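Local coordinates for trigger factor (Thermotoga maritima, PDB 2NSA), which probably acts as a chaperone that keeps newly made proteins open and as a peptidyl-prolyl cis-trans isomerase, this chain being its C-terminal chaperone domain, at residues K93-R96 against V97-V100; D141-E144 against E145-A149; I58-L61 against K62-R66; E119-A122 against P123-I127. All blocks are in the same frame, centred on the assembly; numbering follows the deposited sequence.

Contact 1: residues K93-R96 against V97-V100; sequences KRDR and VIEV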
loop_
_atom_site.group_PDB
_atom_site.type_symbol
_atom_site.label_atom_id
_atom_site.label_comp_id
_atom_site.label_asym_id
_atom_site.label_seq_id
_atom_site.Cartn_x
_atom_site.Cartn_y
_atom_site.Cartn_z
ATOM N N LYS A 93 1.648 -8.454 -5.537
ATOM C CA LYS A 93 1.136 -7.982 -6.820
ATOM C C LYS A 93 0.963 -6.468 -6.808
ATOM O O LYS A 93 1.365 -5.775 -7.750
ATOM C CB LYS A 93 -0.214 -8.632 -7.130
ATOM C CG LYS A 93 -0.121 -10.104 -7.455
ATOM C CD LYS A 93 -1.506 -10.681 -7.690
ATOM C CE LYS A 93 -1.448 -12.143 -8.040
ATOM N NZ LYS A 93 -2.819 -12.700 -8.215
ATOM N N ARG A 94 0.368 -5.962 -5.733
ATOM C CA ARG A 94 0.121 -4.538 -5.591
ATOM C C ARG A 94 1.419 -3.742 -5.650
ATOM O O ARG A 94 1.509 -2.731 -6.356
ATOM C CB ARG A 94 -0.596 -4.256 -4.267
ATOM C CG ARG A 94 -1.243 -2.884 -4.204
ATOM C CD ARG A 94 -2.007 -2.654 -2.904
ATOM N NE ARG A 94 -3.043 -3.653 -2.660
ATOM C CZ ARG A 94 -2.904 -4.689 -1.837
ATOM N NH1 ARG A 94 -1.768 -4.863 -1.180
ATOM N NH2 ARG A 94 -3.909 -5.541 -1.656
ATOM N N ASP A 95 2.429 -4.184 -4.907
ATOM C CA ASP A 95 3.688 -3.458 -4.919
ATOM C C ASP A 95 4.347 -3.475 -6.298
ATOM O O ASP A 95 4.949 -2.484 -6.707
ATOM C CB ASP A 95 4.633 -3.988 -3.836
ATOM C CG ASP A 95 4.151 -3.642 -2.435
ATOM O OD1 ASP A 95 3.244 -2.793 -2.312
ATOM O OD2 ASP A 95 4.683 -4.213 -1.453
ATOM N N ARG A 96 4.233 -4.584 -7.023
ATOM C CA ARG A 96 4.804 -4.645 -8.364
ATOM C C ARG A 96 4.076 -3.643 -9.275
ATOM O O ARG A 96 4.717 -2.891 -10.026
ATOM C CB ARG A 96 4.674 -6.056 -8.941
ATOM C CG ARG A 96 5.025 -6.152 -10.428
ATOM C CD ARG A 96 6.468 -5.787 -10.717
ATOM N NE ARG A 96 6.766 -6.024 -12.132
ATOM C CZ ARG A 96 7.824 -5.544 -12.779
ATOM N NH1 ARG A 96 8.711 -4.786 -12.147
ATOM N NH2 ARG A 96 7.987 -5.815 -14.067
ATOM N N VAL A 97 2.747 -3.625 -9.210
ATOM C CA VAL A 97 1.957 -2.705 -10.038
ATOM C C VAL A 97 2.318 -1.249 -9.743
ATOM O O VAL A 97 2.489 -0.437 -10.661
ATOM C CB VAL A 97 0.433 -2.893 -9.810
ATOM C CG1 VAL A 97 -0.352 -1.859 -10.623
ATOM C CG2 VAL A 97 0.024 -4.290 -10.215
ATOM N N ILE A 98 2.447 -0.922 -8.462
ATOM C CA ILE A 98 2.777 0.443 -8.056
ATOM C C ILE A 98 4.163 0.838 -8.542
ATOM O O ILE A 98 4.364 1.942 -9.076
ATOM C CB ILE A 98 2.678 0.596 -6.516
ATOM C CG1 ILE A 98 1.206 0.510 -6.105
ATOM C CG2 ILE A 98 3.277 1.925 -6.065
ATOM C CD1 ILE A 98 0.975 0.212 -4.646
ATOM N N GLU A 99 5.116 -0.072 -8.379
ATOM C CA GLU A 99 6.488 0.197 -8.807
ATOM C C GLU A 99 6.547 0.413 -10.321
ATOM O O GLU A 99 7.193 1.355 -10.799
ATOM C CB GLU A 99 7.411 -0.955 -8.388
ATOM C CG GLU A 99 8.881 -0.602 -8.497
ATOM C CD GLU A 99 9.772 -1.566 -7.730
ATOM O OE1 GLU A 99 9.840 -1.472 -6.478
ATOM O OE2 GLU A 99 10.396 -2.419 -8.383
ATOM N N VAL A 100 5.852 -0.439 -11.069
ATOM C CA VAL A 100 5.829 -0.314 -12.523
ATOM C C VAL A 100 5.146 0.978 -12.953
ATOM O O VAL A 100 5.616 1.640 -13.878
ATOM C CB VAL A 100 5.118 -1.508 -13.190
ATOM C CG1 VAL A 100 4.911 -1.232 -14.683
ATOM C CG2 VAL A 100 5.967 -2.762 -13.030
#
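K93, R94, D95 and R96 each receive, at the carbonyl oxygen, the amide of the residue four further on, and this backbone ladder is the first kind of interaction. V97 N lies 2.9 Å from K93 O, and the other three bonds match it in length. With N-H...O angles between 160° and 166°, the ladder gives no sign of a kink. The same K93 O also has V97 CG2 against it, at 3.2 Å.

Apolar contact with a flat cation is the second kind. The methyl CG2 of V100 sits over the centre of one face of the R96 guanidinium, 3.4 Å from R96 CZ. The bend at chi2 (63°) turns the arginine so that its plane, not its edge, meets this methyl, a purely van der Waals contact.

A third kind is hydrocarbon packing. R94 and I98 run side by side, with I98 CD1 3.8 Å from R94 CG. The polar end of R94 is held elsewhere, NE on L34 O and NH1 in a salt bridge with D91, which should fix the path of the arm.

Charge plays a looser part: R96 NH1 and E99 OE2 are 4.8 Å apart, too far for a bond.

Among its neighbours, this turn of helix 77-105 has V41 against K93 and V97, while helix 140-160 packs W148 against D95, I98 and E99.

Contact 2: residues D141-E144 against E145-A149; sequences DLRE and ELRWA. With SO4 (sulfate ion), chain C.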
loop_
_atom_site.group_PDB
_atom_site.type_symbol
_atom_site.label_atom_id
_atom_site.label_comp_id
_atom_site.label_asym_id
_atom_site.label_seq_id
_atom_site.Cartn_x
_atom_site.Cartn_y
_atom_site.Cartn_z
ATOM N N ASP A 141 17.124 1.101 6.166
ATOM C CA ASP A 141 15.834 0.418 6.180
ATOM C C ASP A 141 14.698 1.434 6.292
ATOM O O ASP A 141 13.753 1.412 5.502
ATOM C CB ASP A 141 15.783 -0.619 7.314
ATOM C CG ASP A 141 15.965 -0.007 8.695
ATOM O OD1 ASP A 141 16.678 1.003 8.828
ATOM O OD2 ASP A 141 15.400 -0.563 9.655
ATOM N N LEU A 142 14.810 2.341 7.257
ATOM C CA LEU A 142 13.805 3.376 7.460
ATOM C C LEU A 142 13.691 4.277 6.226
ATOM O O LEU A 142 12.590 4.643 5.803
ATOM C CB LEU A 142 14.177 4.216 8.688
ATOM C CG LEU A 142 13.242 5.379 9.013
ATOM C CD1 LEU A 142 11.850 4.846 9.292
ATOM C CD2 LEU A 142 13.772 6.142 10.230
ATOM N N ARG A 143 14.833 4.624 5.641
ATOM C CA ARG A 143 14.846 5.474 4.459
ATOM C C ARG A 143 14.112 4.806 3.285
ATOM O O ARG A 143 13.338 5.457 2.577
ATOM C CB ARG A 143 16.293 5.816 4.070
ATOM C CG ARG A 143 16.404 6.856 2.975
ATOM C CD ARG A 143 17.796 7.475 2.916
ATOM N NE ARG A 143 18.838 6.493 2.633
ATOM C CZ ARG A 143 19.699 6.022 3.531
ATOM N NH1 ARG A 143 19.655 6.437 4.789
ATOM N NH2 ARG A 143 20.612 5.129 3.167
ATOM N N GLU A 144 14.335 3.510 3.086
ATOM C CA GLU A 144 13.667 2.799 1.993
ATOM C C GLU A 144 12.161 2.748 2.228
ATOM O O GLU A 144 11.376 2.861 1.284
ATOM C CB GLU A 144 14.210 1.372 1.854
ATOM C CG GLU A 144 15.651 1.318 1.389
ATOM C CD GLU A 144 16.216 -0.091 1.347
ATOM O OE1 GLU A 144 15.658 -0.979 2.027
ATOM O OE2 GLU A 144 17.229 -0.298 0.647
ATOM N N GLU A 145 11.759 2.582 3.483
ATOM C CA GLU A 145 10.336 2.528 3.817
ATOM C C GLU A 145 9.671 3.880 3.566
ATOM O O GLU A 145 8.563 3.949 3.029
ATOM C CB GLU A 145 10.145 2.109 5.281
ATOM C CG GLU A 145 10.808 0.778 5.613
ATOM C CD GLU A 145 10.781 0.443 7.097
ATOM O OE1 GLU A 145 10.918 1.366 7.928
ATOM O OE2 GLU A 145 10.643 -0.753 7.427
ATOM N N LEU A 146 10.348 4.959 3.941
ATOM C CA LEU A 146 9.785 6.288 3.737
ATOM C C LEU A 146 9.683 6.591 2.246
ATOM O O LEU A 146 8.660 7.086 1.773
ATOM C CB LEU A 146 10.661 7.344 4.411
ATOM C CG LEU A 146 10.089 8.761 4.394
ATOM C CD1 LEU A 146 8.706 8.785 5.018
ATOM C CD2 LEU A 146 11.040 9.683 5.149
ATOM N N ARG A 147 10.755 6.298 1.514
ATOM C CA ARG A 147 10.791 6.531 0.076
ATOM C C ARG A 147 9.621 5.821 -0.598
ATOM O O ARG A 147 8.909 6.410 -1.410
ATOM C CB ARG A 147 12.110 6.016 -0.514
ATOM C CG ARG A 147 12.328 6.392 -1.974
ATOM C CD ARG A 147 13.603 5.756 -2.523
ATOM N NE ARG A 147 14.813 6.165 -1.808
ATOM C CZ ARG A 147 15.410 7.346 -1.941
ATOM N NH1 ARG A 147 14.911 8.257 -2.770
ATOM N NH2 ARG A 147 16.518 7.612 -1.258
ATOM N N TRP A 148 9.414 4.555 -0.249
ATOM C CA TRP A 148 8.323 3.793 -0.839
ATOM C C TRP A 148 6.970 4.381 -0.469
ATOM O O TRP A 148 6.083 4.491 -1.314
ATOM C CB TRP A 148 8.378 2.335 -0.394
ATOM C CG TRP A 148 7.186 1.554 -0.857
ATOM C CD1 TRP A 148 6.144 1.117 -0.092
ATOM C CD2 TRP A 148 6.918 1.114 -2.192
ATOM N NE1 TRP A 148 5.242 0.426 -0.865
ATOM C CE2 TRP A 148 5.693 0.407 -2.159
ATOM C CE3 TRP A 148 7.595 1.245 -3.412
ATOM C CZ2 TRP A 148 5.127 -0.168 -3.302
ATOM C CZ3 TRP A 148 7.033 0.672 -4.549
ATOM C CH2 TRP A 148 5.807 -0.028 -4.482
ATOM N N ALA A 149 6.801 4.747 0.800
ATOM C CA ALA A 149 5.533 5.329 1.237
ATOM C C ALA A 149 5.196 6.563 0.412
ATOM O O ALA A 149 4.056 6.741 -0.021
ATOM C CB ALA A 149 5.599 5.699 2.707
HETATM S S SO4 C . 20.022 4.882 -0.709
HETATM O O1 SO4 C . 20.896 5.752 -1.522
HETATM O O2 SO4 C . 18.906 5.681 -0.163
HETATM O O3 SO4 C . 20.802 4.297 0.399
HETATM O O4 SO4 C . 19.483 3.797 -1.555
#
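R143 and R147, one helical turn apart, reach for the same sulfate. Beyond its CB, R143 sends CG past the R147 guanidinium, 4.3 Å from R147 NH2. CD comes next, 3.7 Å from sulfate O2. The bend at chi3 (61°) then turns the head toward the sulfate, bringing R143 NE within 2.9 Å of sulfate O2 in a nearly straight bond of 173°. Past CZ the two terminal nitrogens part company: NH2 gives an equally straight bond to sulfate O3, also 2.9 Å, while NH1 bonds V136 O. The sulfur lies at the edge of the guanidinium and in its plane, as expected when NE and NH2 bond two oxygens of one anion. R147 adds a longer, more bent bond, NH2 to sulfate O2 at 3.3 Å, so O2 accepts from both arginines.

A leucine in place of R143 would probably take away both straight bonds to the sulfate, leaving the longer one from R147, and V136 O without this donor.

On another flank, E145 folds its CG onto the preceding turn, 3.0 Å from D141 O, and its chain crosses L142 at about a right angle.

Chemically, two guanidinium groups four residues apart form a small anion-binding site at the start of helix 140-160. Its occupant probably came from the crystallisation liquor, so the geometry demonstrates a capacity to hold an oxyanion and identifies no natural ligand.

Contact 3: residues I58-L61 against K62-R66; sequences INRL and KREGR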
loop_
_atom_site.group_PDB
_atom_site.type_symbol
_atom_site.label_atom_id
_atom_site.label_comp_id
_atom_site.label_asym_id
_atom_site.label_seq_id
_atom_site.Cartn_x
_atom_site.Cartn_y
_atom_site.Cartn_z
ATOM N N ILE A 58 3.213 -14.525 10.686
ATOM C CA ILE A 58 2.659 -15.085 11.910
ATOM C C ILE A 58 3.663 -14.948 13.052
ATOM O O ILE A 58 3.285 -14.624 14.177
ATOM C CB ILE A 58 2.266 -16.559 11.710
ATOM C CG1 ILE A 58 0.980 -16.629 10.884
ATOM C CG2 ILE A 58 2.088 -17.250 13.063
ATOM C CD1 ILE A 58 0.569 -18.036 10.470
ATOM N N ASN A 59 4.939 -15.185 12.768
ATOM C CA ASN A 59 5.949 -15.055 13.811
ATOM C C ASN A 59 6.003 -13.620 14.302
ATOM O O ASN A 59 6.237 -13.370 15.487
ATOM C CB ASN A 59 7.327 -15.486 13.308
ATOM C CG ASN A 59 7.479 -16.987 13.264
ATOM O OD1 ASN A 59 7.003 -17.692 14.153
ATOM N ND2 ASN A 59 8.155 -17.488 12.239
ATOM N N ARG A 60 5.778 -12.675 13.394
ATOM C CA ARG A 60 5.790 -11.262 13.760
ATOM C C ARG A 60 4.587 -10.966 14.648
ATOM O O ARG A 60 4.709 -10.260 15.647
ATOM C CB ARG A 60 5.756 -10.382 12.502
ATOM C CG ARG A 60 5.435 -8.915 12.775
ATOM C CD ARG A 60 5.646 -8.035 11.546
ATOM N NE ARG A 60 5.261 -8.705 10.304
ATOM C CZ ARG A 60 6.128 -9.238 9.447
ATOM N NH1 ARG A 60 7.430 -9.177 9.694
ATOM N NH2 ARG A 60 5.695 -9.838 8.346
ATOM N N LEU A 61 3.430 -11.513 14.285
ATOM C CA LEU A 61 2.213 -11.311 15.064
ATOM C C LEU A 61 2.389 -11.884 16.465
ATOM O O LEU A 61 1.868 -11.334 17.440
ATOM C CB LEU A 61 1.023 -11.986 14.380
ATOM C CG LEU A 61 0.564 -11.367 13.057
ATOM C CD1 LEU A 61 -0.526 -12.219 12.445
ATOM C CD2 LEU A 61 0.059 -9.950 13.304
ATOM N N LYS A 62 3.120 -12.991 16.554
ATOM C CA LYS A 62 3.374 -13.639 17.837
ATOM C C LYS A 62 4.319 -12.806 18.693
ATOM O O LYS A 62 4.247 -12.843 19.923
ATOM C CB LYS A 62 3.957 -15.038 17.625
ATOM C CG LYS A 62 2.944 -16.050 17.123
ATOM C CD LYS A 62 3.565 -17.425 16.948
ATOM C CE LYS A 62 2.508 -18.453 16.579
ATOM N NZ LYS A 62 3.114 -19.755 16.208
ATOM N N ARG A 63 5.207 -12.061 18.043
ATOM C CA ARG A 63 6.142 -11.211 18.770
ATOM C C ARG A 63 5.413 -9.966 19.263
ATOM O O ARG A 63 5.768 -9.394 20.294
ATOM C CB ARG A 63 7.317 -10.795 17.876
ATOM C CG ARG A 63 8.314 -11.905 17.564
ATOM C CD ARG A 63 9.603 -11.325 16.993
ATOM N NE ARG A 63 9.397 -10.646 15.715
ATOM C CZ ARG A 63 9.317 -11.266 14.542
ATOM N NH1 ARG A 63 9.428 -12.586 14.474
ATOM N NH2 ARG A 63 9.121 -10.564 13.435
ATOM N N GLU A 64 4.389 -9.552 18.521
ATOM C CA GLU A 64 3.609 -8.373 18.881
ATOM C C GLU A 64 2.527 -8.728 19.898
ATOM O O GLU A 64 1.908 -7.847 20.494
ATOM C CB GLU A 64 2.960 -7.765 17.634
ATOM C CG GLU A 64 3.933 -7.517 16.489
ATOM C CD GLU A 64 3.281 -6.846 15.290
ATOM O OE1 GLU A 64 2.132 -7.201 14.954
ATOM O OE2 GLU A 64 3.930 -5.971 14.677
ATOM N N GLY A 65 2.305 -10.026 20.092
ATOM C CA GLY A 65 1.298 -10.472 21.038
ATOM C C GLY A 65 -0.112 -10.275 20.513
ATOM O O GLY A 65 -1.042 -10.016 21.276
ATOM N N ARG A 66 -0.279 -10.412 19.204
ATOM C CA ARG A 66 -1.585 -10.222 18.595
ATOM C C ARG A 66 -2.052 -11.445 17.823
ATOM O O ARG A 66 -3.178 -11.477 17.324
ATOM C CB ARG A 66 -1.540 -9.013 17.659
ATOM C CG ARG A 66 -0.912 -7.787 18.294
ATOM C CD ARG A 66 -1.136 -6.542 17.463
ATOM N NE ARG A 66 -0.529 -6.626 16.139
ATOM C CZ ARG A 66 -1.218 -6.645 15.002
ATOM N NH1 ARG A 66 -2.542 -6.590 15.025
ATOM N NH2 ARG A 66 -0.582 -6.708 13.841
HETATM O O HOH W 1 5.061 -19.178 14.175
#
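The backbone is helical from I58 through R63, K62 N bonding I58 O at 2.9 Å, but L61 O is taken by R66 N, five residues on, across G65, whose positive phi of 74° turns the chain out of the helix. That bond is short and straight, R66 N to L61 O 2.9 Å at 172°.

The same turn brings the R66 side chain back over L61. L61 CD2 lies over one face of the R66 guanidinium, 3.3 Å from NH2, while the edge of that group is given to E64. R66 uses NE and NH2 together on one oxygen, E64 OE1, with NE 3.0 Å away; seen from the carboxylate, NH2 arrives nearly in line with the C-O bond and NE from above the plane. E64 also runs beside R60, its CG 3.0 Å from R60 O, yet the two charged ends do not meet.

Further back, the bend at chi3 (-63°) folds the R63 guanidinium flat over the backbone, NH2 being 3.4 Å from R60 CA. The like-charged R60 head stands near it without a bond. K62 lies alongside I58, its CE 3.7 Å from I58 CG2, and its NZ donates to a water that also approaches N59 OD1, a leg so short as to be doubtful.

The chemistry is that of an exposed helix end. The direct ion pair within it, E64 with R66, links the last helical turn to the residue preceding helix 67-72, and two donors on OE1 would tend to stabilise the charged carboxylate.

Contact 4: residues E119-A122 against P123-I127; sequences EELA and PFWGI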
loop_
_atom_site.group_PDB
_atom_site.type_symbol
_atom_site.label_atom_id
_atom_site.label_comp_id
_atom_site.label_asym_id
_atom_site.label_seq_id
_atom_site.Cartn_x
_atom_site.Cartn_y
_atom_site.Cartn_z
ATOM N N GLU A 119 10.012 15.364 8.616
ATOM C CA GLU A 119 9.610 16.479 9.471
ATOM C C GLU A 119 8.157 16.324 9.907
ATOM O O GLU A 119 7.816 16.570 11.066
ATOM C CB GLU A 119 9.788 17.811 8.736
ATOM C CG GLU A 119 11.208 18.064 8.252
ATOM C CD GLU A 119 11.393 19.448 7.656
ATOM O OE1 GLU A 119 10.514 19.896 6.893
ATOM O OE2 GLU A 119 12.429 20.085 7.944
ATOM N N GLU A 120 7.301 15.898 8.982
ATOM C CA GLU A 120 5.888 15.723 9.292
ATOM C C GLU A 120 5.634 14.535 10.210
ATOM O O GLU A 120 4.701 14.555 11.009
ATOM C CB GLU A 120 5.088 15.555 8.002
ATOM C CG GLU A 120 5.293 16.695 7.029
ATOM C CD GLU A 120 4.438 16.561 5.791
ATOM O OE1 GLU A 120 4.559 15.530 5.095
ATOM O OE2 GLU A 120 3.645 17.488 5.514
ATOM N N LEU A 121 6.456 13.497 10.097
ATOM C CA LEU A 121 6.289 12.322 10.946
ATOM C C LEU A 121 6.820 12.534 12.353
ATOM O O LEU A 121 6.364 11.892 13.296
ATOM C CB LEU A 121 7.002 11.118 10.339
ATOM C CG LEU A 121 6.312 10.434 9.156
ATOM C CD1 LEU A 121 7.280 9.458 8.499
ATOM C CD2 LEU A 121 5.066 9.715 9.642
ATOM N N ALA A 122 7.785 13.437 12.491
ATOM C CA ALA A 122 8.411 13.699 13.781
ATOM C C ALA A 122 7.479 13.753 14.991
ATOM O O ALA A 122 7.673 13.012 15.957
ATOM C CB ALA A 122 9.234 14.976 13.700
ATOM N N PRO A 123 6.455 14.628 14.957
ATOM C CA PRO A 123 5.527 14.734 16.088
ATOM C C PRO A 123 4.830 13.427 16.440
ATOM O O PRO A 123 4.542 13.161 17.607
ATOM C CB PRO A 123 4.559 15.829 15.639
ATOM C CG PRO A 123 4.584 15.719 14.151
ATOM C CD PRO A 123 6.040 15.515 13.856
ATOM N N PHE A 124 4.560 12.604 15.435
ATOM C CA PHE A 124 3.910 11.328 15.688
ATOM C C PHE A 124 4.905 10.376 16.334
ATOM O O PHE A 124 4.542 9.560 17.180
ATOM C CB PHE A 124 3.394 10.719 14.387
ATOM C CG PHE A 124 2.289 11.499 13.753
ATOM C CD1 PHE A 124 2.562 12.483 12.810
ATOM C CD2 PHE A 124 0.965 11.249 14.100
ATOM C CE1 PHE A 124 1.531 13.208 12.219
ATOM C CE2 PHE A 124 -0.072 11.967 13.517
ATOM C CZ PHE A 124 0.210 12.948 12.575
ATOM N N TRP A 125 6.163 10.486 15.928
ATOM C CA TRP A 125 7.209 9.638 16.472
ATOM C C TRP A 125 7.601 10.112 17.869
ATOM O O TRP A 125 8.229 9.377 18.627
ATOM C CB TRP A 125 8.432 9.651 15.547
ATOM C CG TRP A 125 8.227 8.904 14.253
ATOM C CD1 TRP A 125 7.175 8.089 13.929
ATOM C CD2 TRP A 125 9.129 8.854 13.143
ATOM N NE1 TRP A 125 7.372 7.533 12.685
ATOM C CE2 TRP A 125 8.564 7.986 12.181
ATOM C CE3 TRP A 125 10.366 9.460 12.865
ATOM C CZ2 TRP A 125 9.193 7.706 10.966
ATOM C CZ3 TRP A 125 10.992 9.180 11.656
ATOM C CH2 TRP A 125 10.403 8.310 10.721
ATOM N N GLY A 126 7.215 11.341 18.200
ATOM C CA GLY A 126 7.530 11.890 19.506
ATOM C C GLY A 126 8.949 12.415 19.588
ATOM O O GLY A 126 9.556 12.420 20.660
ATOM N N ILE A 127 9.486 12.850 18.453
ATOM C CA ILE A 127 10.841 13.386 18.413
ATOM C C ILE A 127 10.897 14.675 17.599
ATOM O O ILE A 127 9.942 15.029 16.905
ATOM C CB ILE A 127 11.844 12.358 17.824
ATOM C CG1 ILE A 127 11.453 11.983 16.392
ATOM C CG2 ILE A 127 11.876 11.116 18.699
ATOM C CD1 ILE A 127 12.432 11.033 15.713
#
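P123 breaks the bonding pattern of E119-A122 because its nitrogen carries no hydrogen to offer the turn before. Its CD is pressed instead against the carbonyl of E120, 3.3 Å from E120 O, and more tightly against A122 CB at 3.2 Å. F124 N does not bond the turn before either; it makes a weak bond to L121 O, and the helix is kinked here, as expected of a proline in mid-helix. The edge of the F124 ring faces the backbone, with CD1 3.5 Å from E120 O and that oxygen in the ring plane.

W125 N makes an ordinary helical bond to L121 O, 3.0 Å. The indole, its CG opposite the carbonyl carbon (chi1 -72°), lies back over L121 and receives L121 CB on one face in a CH-pi contact. L121 CB is 4.1 Å from the centroid of the six-membered W125 ring and 15° off the normal, so it stands almost directly above it. L121 CD1 extends the contact to W125 CZ2, 3.6 Å away. A serine in place of W125 would probably open a gap beside L121, which would lose the ring covering its CB and CD1.

G126 has a positive phi of 80°, and its amide makes weak bonds to P123 O and to A122 O. I127 N then turns back to A122 O, 3.1 Å away, while I127, like A122 and W125, packs on A132 of helix 129-138.

The I127-to-A122 and G126-to-P123 bonds around a glycine C-prime residue define a Schellman motif, which here ends helix 111-125 just before helix 129-138.

From the N terminus, the contacts come in series: contact 3 ends helix 47-64, contact 1 lies within helix 77-105, contact 4 ends helix 111-125, and contact 2 opens helix 140-160. Each closes no more than a helical turn or helix end, and none nests in or crosses another. Contact 2 joins two of the others: W148 CZ2 packs 3.4 Å from D95 OD1 in contact 1, and L146 CD1 lies 3.8 Å from L121 CD1 in contact 4. Helix 140-160 thus ties helix 77-105 to helix 111-125. Contact 3 stands apart, its nearest atoms about 9 Å from those of contact 2.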